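Long-range contacts in thiosulfate sulfurtransferase YnjE (Escherichia coli, PDB 2WLR), which transfers sulfur from thiosulfate to cyanide, giving thiocyanate and sulfite, as a monomeric periplasmic enzyme with three rhodanese domains in a row: residues A[318-322]-A[349-355]; A[64-68]-A[94-100]. All blocks are in the same frame, centred on the assembly; numbering follows the deposited sequence.

Interaction 1: A[318-322]-A[349-355]; sequences ARWGH and MWKAWNI
Strand 319-320, at the edge of the parallel sheet in the third rhodanese domain, packs against the end of helix 343-351, with Arg319 and Trp320 set against Trp353. Trp320 CB sits over the face of the six-membered ring of Trp353, 3.7 Å from its centroid, a CH-pi contact. The Trp320 indole, swung anti to its own backbone N (chi1 -167°), turns an edge toward the five-membered ring of Trp353 in an offset edge-to-face pair with planes at 75°. The backbone O of Trp320 lies over the same Trp353 ring, 3.4 Å from CG.

The helix closes with a Schellman motif, Ile355 N bonding to Trp350 O and Asn354 N to Lys351 O, with Asn354 at positive phi; Trp350 O also accepts from Trp353 N, which comes from the opposite face of its plane. The side chain of the same Trp350 donates through NE1 to Gly321 O (2.8 Å, N-H...O 142°), with the acceptor almost in the indole plane. His322 is held between two groups: the selenium of Met349 (selenomethionine) covers one face, 4.0 Å from the ring centroid, and Trp320 CZ3 lies over the other. A water joins His322 NE2 to Met349 O. Arg319 CD passes 3.4 Å from Trp353 O, and Asn354 ND2 lies over one guanidinium face without bonding; the guanidinium instead donates to Ser289 OG and Arg285 O, and ND2 to Gln286 OE1.

Interaction 2: A[64-68]-A[94-100]; sequences LNAWI and RLQKAGL
Leu64 and Ile68, one turn apart on helix 61-70, meet the C-terminal end of helix 85-97 in a helix-helix packing within the first rhodanese domain. The apolar contacts centre on Ala98: its CB receives Ile68 CD1 at 3.5 Å, tighter than usual for two carbons, and Leu64 CD2 at 4.1 Å. Ile68 CD1 also touches Leu100 CD1 at 3.5 Å, the two side chains running past each other in opposite directions, and approaches Leu95 CD2 more loosely. Leu95 in turn touches Ile103, linking the contact to strand 103-105. Leu100 is brought back to this face by a Schellman motif, with Leu100 N bonded to Leu95 O and Gly99 N to Gln96 O; Gly99 takes phi 110°, where a CB would be jammed against the preceding carbonyl.

Arg94 adds van der Waals contact with Leu64, its polar end being bonded elsewhere. Its chain bends at chi2 and chi3 (-68° and -63°), folding the guanidinium back beside Leu64, where NH2 lies 3.8 Å from both CB and CD2. NH1 and NH2 donate to the backbone oxygens of Leu56 and Met59, in the segment leading into helix 61-70. A leucine in place of Arg94 would probably leave those two carbonyls without their donor and strip cover from Leu64.

No direct hydrogen bond crosses between the segments. A water donates to Ala98 O at 3.0 Å; its approach to Asn65 OD1, at 2.5 Å, is too short to be trusted as a bond.

Interactions 1 and 2 lie in different rhodanese domains of one chain, the third and the first, and follow one another in sequence. Their centres are 27 Å apart and their nearest atoms about 12 Å, so neither touches the other. Each packs the end of a helix closed by a Schellman motif, but against a sheet-edge strand in interaction 1 and another helix in interaction 2. Only interaction 1 approaches an annotated site: the Trp320 side chain is about 8 Å from that of Arg370, a probable substrate-binding residue by analogy with relatives, and Trp353 NE1 bonds a buffer molecule probably acquired during crystallisation. Interaction 2 is structural packing away from the catalytic Cys365.

Interaction 1: A[318-322]-A[349-355]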
loop_
_atom_site.group_PDB
_atom_site.type_symbol
_atom_site.label_atom_id
_atom_site.label_comp_id
_atom_site.label_asym_id
_atom_site.label_seq_id
_atom_site.Cartn_x
_atom_site.Cartn_y
_atom_site.Cartn_z
ATOM N N ALA A 318 -18.467 -9.696 -8.627
ATOM C CA ALA A 318 -17.250 -9.106 -8.063
ATOM C C ALA A 318 -17.521 -8.693 -6.626
ATOM O O ALA A 318 -18.619 -8.232 -6.291
ATOM C CB ALA A 318 -16.797 -7.902 -8.905
ATOM N N ARG A 319 -16.519 -8.884 -5.785
ATOM C CA ARG A 319 -16.605 -8.532 -4.380
ATOM C C ARG A 319 -15.969 -7.179 -4.168
ATOM O O ARG A 319 -14.926 -6.895 -4.741
ATOM C CB ARG A 319 -15.940 -9.606 -3.549
ATOM C CG ARG A 319 -16.713 -10.937 -3.612
ATOM C CD ARG A 319 -15.932 -12.121 -3.153
ATOM N NE ARG A 319 -16.844 -13.277 -3.038
ATOM C CZ ARG A 319 -16.467 -14.549 -3.104
ATOM N NH1 ARG A 319 -15.207 -14.906 -3.274
ATOM N NH2 ARG A 319 -17.395 -15.500 -2.999
ATOM N N TRP A 320 -16.545 -6.334 -3.327
ATOM C CA TRP A 320 -16.017 -4.995 -3.119
ATOM C C TRP A 320 -14.797 -5.047 -2.243
ATOM O O TRP A 320 -14.831 -5.626 -1.177
ATOM C CB TRP A 320 -17.021 -4.091 -2.416
ATOM C CG TRP A 320 -16.624 -2.610 -2.475
ATOM C CD1 TRP A 320 -16.161 -1.916 -3.556
ATOM C CD2 TRP A 320 -16.711 -1.656 -1.411
ATOM N NE1 TRP A 320 -15.944 -0.620 -3.237
ATOM C CE2 TRP A 320 -16.288 -0.417 -1.927
ATOM C CE3 TRP A 320 -17.121 -1.729 -0.076
ATOM C CZ2 TRP A 320 -16.239 0.730 -1.156
ATOM C CZ3 TRP A 320 -17.061 -0.585 0.686
ATOM C CH2 TRP A 320 -16.627 0.624 0.148
ATOM N N GLY A 321 -13.711 -4.413 -2.688
ATOM C CA GLY A 321 -12.471 -4.397 -1.913
ATOM C C GLY A 321 -12.215 -3.140 -1.106
ATOM O O GLY A 321 -11.136 -2.991 -0.532
ATOM N N HIS A 322 -13.179 -2.231 -1.048
ATOM C CA HIS A 322 -12.960 -0.864 -0.618
ATOM C C HIS A 322 -12.042 -0.113 -1.600
ATOM O O HIS A 322 -11.481 -0.690 -2.517
ATOM C CB HIS A 322 -12.478 -0.788 0.838
ATOM C CG HIS A 322 -13.537 -1.179 1.821
ATOM N ND1 HIS A 322 -14.178 -0.269 2.636
ATOM C CD2 HIS A 322 -14.094 -2.374 2.084
ATOM C CE1 HIS A 322 -15.075 -0.904 3.380
ATOM N NE2 HIS A 322 -15.045 -2.182 3.063
HETATM N N MSE A 349 -11.258 -5.662 6.474
HETATM C CA MSE A 349 -12.217 -5.093 5.558
HETATM C C MSE A 349 -12.445 -6.024 4.370
HETATM O O MSE A 349 -13.577 -6.137 3.887
HETATM C CB MSE A 349 -11.930 -3.638 5.188
HETATM C CG MSE A 349 -10.921 -3.365 4.215
HETATM SE SE MSE A 349 -10.721 -1.364 4.184
HETATM C CE MSE A 349 -9.184 -1.420 3.033
ATOM N N TRP A 350 -11.399 -6.726 3.932
ATOM C CA TRP A 350 -11.531 -7.735 2.873
ATOM C C TRP A 350 -12.317 -8.967 3.351
ATOM O O TRP A 350 -13.193 -9.469 2.628
ATOM C CB TRP A 350 -10.163 -8.098 2.265
ATOM C CG TRP A 350 -9.599 -7.014 1.384
ATOM C CD1 TRP A 350 -10.274 -5.956 0.852
ATOM C CD2 TRP A 350 -8.253 -6.899 0.931
ATOM N NE1 TRP A 350 -9.428 -5.180 0.111
ATOM C CE2 TRP A 350 -8.189 -5.740 0.138
ATOM C CE3 TRP A 350 -7.103 -7.674 1.114
ATOM C CZ2 TRP A 350 -7.019 -5.305 -0.465
ATOM C CZ3 TRP A 350 -5.918 -7.229 0.532
ATOM C CH2 TRP A 350 -5.902 -6.079 -0.272
ATOM N N LYS A 351 -12.031 -9.425 4.565
ATOM C CA LYS A 351 -12.715 -10.605 5.099
ATOM C C LYS A 351 -14.208 -10.392 5.125
ATOM O O LYS A 351 -14.975 -11.330 4.819
ATOM C CB LYS A 351 -12.208 -10.975 6.488
ATOM C CG LYS A 351 -12.917 -12.193 7.106
ATOM C CD LYS A 351 -12.350 -12.516 8.465
ATOM C CE LYS A 351 -12.946 -13.790 9.036
ATOM N NZ LYS A 351 -12.687 -13.812 10.510
ATOM N N ALA A 352 -14.632 -9.180 5.461
ATOM C CA ALA A 352 -16.074 -8.837 5.516
ATOM C C ALA A 352 -16.791 -9.034 4.177
ATOM O O ALA A 352 -18.021 -9.249 4.138
ATOM C CB ALA A 352 -16.283 -7.429 6.044
ATOM N N TRP A 353 -16.051 -8.932 3.075
ATOM C CA TRP A 353 -16.598 -9.183 1.733
ATOM C C TRP A 353 -16.171 -10.544 1.146
ATOM O O TRP A 353 -16.231 -10.754 -0.068
ATOM C CB TRP A 353 -16.225 -8.021 0.811
ATOM C CG TRP A 353 -17.194 -6.952 0.839
ATOM C CD1 TRP A 353 -17.236 -5.890 1.702
ATOM C CD2 TRP A 353 -18.308 -6.800 -0.040
ATOM N NE1 TRP A 353 -18.292 -5.079 1.391
ATOM C CE2 TRP A 353 -18.985 -5.618 0.342
ATOM C CE3 TRP A 353 -18.805 -7.546 -1.109
ATOM C CZ2 TRP A 353 -20.126 -5.163 -0.333
ATOM C CZ3 TRP A 353 -19.948 -7.085 -1.773
ATOM C CH2 TRP A 353 -20.587 -5.911 -1.374
ATOM N N ASN A 354 -15.765 -11.466 2.006
ATOM C CA ASN A 354 -15.354 -12.805 1.604
ATOM C C ASN A 354 -14.129 -12.837 0.682
ATOM O O ASN A 354 -13.986 -13.706 -0.188
ATOM C CB ASN A 354 -16.546 -13.564 0.977
ATOM C CG ASN A 354 -16.355 -15.061 1.012
ATOM O OD1 ASN A 354 -15.652 -15.591 1.859
ATOM N ND2 ASN A 354 -16.977 -15.763 0.048
ATOM N N ILE A 355 -13.215 -11.910 0.932
ATOM C CA ILE A 355 -11.915 -11.863 0.260
ATOM C C ILE A 355 -10.836 -12.280 1.273
ATOM O O ILE A 355 -10.685 -11.652 2.309
ATOM C CB ILE A 355 -11.635 -10.463 -0.231
ATOM C CG1 ILE A 355 -12.714 -9.973 -1.205
ATOM C CG2 ILE A 355 -10.220 -10.357 -0.862
ATOM C CD1 ILE A 355 -12.828 -8.441 -1.313
HETATM O O HOH W 1 -15.662 -4.494 4.864
#

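Interaction 2: A[64-68]-A[94-100]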
loop_
_atom_site.group_PDB
_atom_site.type_symbol
_atom_site.label_atom_id
_atom_site.label_comp_id
_atom_site.label_asym_id
_atom_site.label_seq_id
_atom_site.Cartn_x
_atom_site.Cartn_y
_atom_site.Cartn_z
ATOM N N LEU A 64 -10.807 10.145 15.312
ATOM C CA LEU A 64 -10.283 9.316 16.402
ATOM C C LEU A 64 -11.386 8.434 17.032
ATOM O O LEU A 64 -11.136 7.273 17.372
ATOM C CB LEU A 64 -9.583 10.150 17.473
ATOM C CG LEU A 64 -8.956 9.348 18.635
ATOM C CD1 LEU A 64 -7.965 8.271 18.167
ATOM C CD2 LEU A 64 -8.331 10.327 19.640
ATOM N N ASN A 65 -12.589 8.979 17.179
ATOM C CA ASN A 65 -13.686 8.180 17.698
ATOM C C ASN A 65 -13.969 7.023 16.751
ATOM O O ASN A 65 -14.223 5.905 17.210
ATOM C CB ASN A 65 -14.945 9.044 17.866
ATOM C CG ASN A 65 -14.876 9.962 19.063
ATOM O OD1 ASN A 65 -14.087 9.756 19.999
ATOM N ND2 ASN A 65 -15.738 10.992 19.057
ATOM N N ALA A 66 -13.988 7.305 15.460
ATOM C CA ALA A 66 -14.179 6.273 14.449
ATOM C C ALA A 66 -13.109 5.177 14.548
ATOM O O ALA A 66 -13.391 3.981 14.471
ATOM C CB ALA A 66 -14.217 6.892 13.081
ATOM N N TRP A 67 -11.867 5.593 14.744
ATOM C CA TRP A 67 -10.768 4.646 14.832
ATOM C C TRP A 67 -10.915 3.778 16.070
ATOM O O TRP A 67 -10.738 2.554 16.040
ATOM C CB TRP A 67 -9.452 5.438 14.866
ATOM C CG TRP A 67 -8.212 4.601 14.869
ATOM C CD1 TRP A 67 -7.468 4.258 13.771
ATOM C CD2 TRP A 67 -7.551 4.073 16.001
ATOM N NE1 TRP A 67 -6.406 3.489 14.171
ATOM C CE2 TRP A 67 -6.411 3.375 15.526
ATOM C CE3 TRP A 67 -7.798 4.086 17.376
ATOM C CZ2 TRP A 67 -5.553 2.675 16.372
ATOM C CZ3 TRP A 67 -6.931 3.415 18.228
ATOM C CH2 TRP A 67 -5.802 2.712 17.708
ATOM N N ILE A 68 -11.258 4.387 17.189
ATOM C CA ILE A 68 -11.482 3.642 18.423
ATOM C C ILE A 68 -12.588 2.595 18.215
ATOM O O ILE A 68 -12.392 1.426 18.561
ATOM C CB ILE A 68 -11.800 4.604 19.588
ATOM C CG1 ILE A 68 -10.538 5.424 19.965
ATOM C CG2 ILE A 68 -12.339 3.835 20.810
ATOM C CD1 ILE A 68 -10.812 6.597 20.906
ATOM N N ARG A 94 -4.706 12.326 23.938
ATOM C CA ARG A 94 -5.821 12.225 23.011
ATOM C C ARG A 94 -6.780 11.096 23.389
ATOM O O ARG A 94 -8.007 11.250 23.291
ATOM C CB ARG A 94 -5.367 12.085 21.545
ATOM C CG ARG A 94 -4.886 13.393 20.897
ATOM C CD ARG A 94 -5.989 14.424 20.674
ATOM N NE ARG A 94 -7.005 13.976 19.750
ATOM C CZ ARG A 94 -6.947 14.036 18.426
ATOM N NH1 ARG A 94 -5.879 14.501 17.797
ATOM N NH2 ARG A 94 -7.985 13.607 17.725
ATOM N N LEU A 95 -6.238 9.956 23.825
ATOM C CA LEU A 95 -7.126 8.846 24.168
ATOM C C LEU A 95 -7.918 9.141 25.434
ATOM O O LEU A 95 -9.066 8.710 25.558
ATOM C CB LEU A 95 -6.338 7.535 24.293
ATOM C CG LEU A 95 -5.781 7.009 22.980
ATOM C CD1 LEU A 95 -4.967 5.783 23.311
ATOM C CD2 LEU A 95 -6.815 6.668 21.951
ATOM N N GLN A 96 -7.303 9.814 26.394
ATOM C CA GLN A 96 -8.029 10.249 27.605
ATOM C C GLN A 96 -9.194 11.164 27.240
ATOM O O GLN A 96 -10.312 10.956 27.700
ATOM C CB GLN A 96 -7.096 10.980 28.574
ATOM C CG GLN A 96 -6.091 10.078 29.276
ATOM C CD GLN A 96 -5.064 10.851 30.089
ATOM O OE1 GLN A 96 -4.832 12.042 29.869
ATOM N NE2 GLN A 96 -4.421 10.166 31.012
ATOM N N LYS A 97 -8.938 12.133 26.379
ATOM C CA LYS A 97 -9.980 13.073 25.952
ATOM C C LYS A 97 -11.052 12.365 25.118
ATOM O O LYS A 97 -12.204 12.814 25.082
ATOM C CB LYS A 97 -9.359 14.250 25.213
ATOM C CG LYS A 97 -8.582 15.179 26.125
ATOM C CD LYS A 97 -7.647 16.080 25.333
ATOM C CE LYS A 97 -6.723 16.921 26.209
ATOM N NZ LYS A 97 -5.801 17.775 25.375
ATOM N N ALA A 98 -10.688 11.251 24.475
ATOM C CA ALA A 98 -11.648 10.419 23.739
ATOM C C ALA A 98 -12.504 9.528 24.641
ATOM O O ALA A 98 -13.426 8.903 24.170
ATOM C CB ALA A 98 -10.907 9.549 22.694
ATOM N N GLY A 99 -12.167 9.422 25.921
ATOM C CA GLY A 99 -12.984 8.665 26.852
ATOM C C GLY A 99 -12.419 7.359 27.389
ATOM O O GLY A 99 -13.069 6.704 28.212
ATOM N N LEU A 100 -11.231 6.948 26.949
ATOM C CA LEU A 100 -10.690 5.664 27.409
ATOM C C LEU A 100 -10.234 5.831 28.833
ATOM O O LEU A 100 -9.536 6.801 29.130
ATOM C CB LEU A 100 -9.522 5.196 26.543
ATOM C CG LEU A 100 -9.947 4.685 25.182
ATOM C CD1 LEU A 100 -10.367 5.830 24.336
ATOM C CD2 LEU A 100 -8.827 3.882 24.477
HETATM O O HOH W 2 -14.379 7.750 21.539
#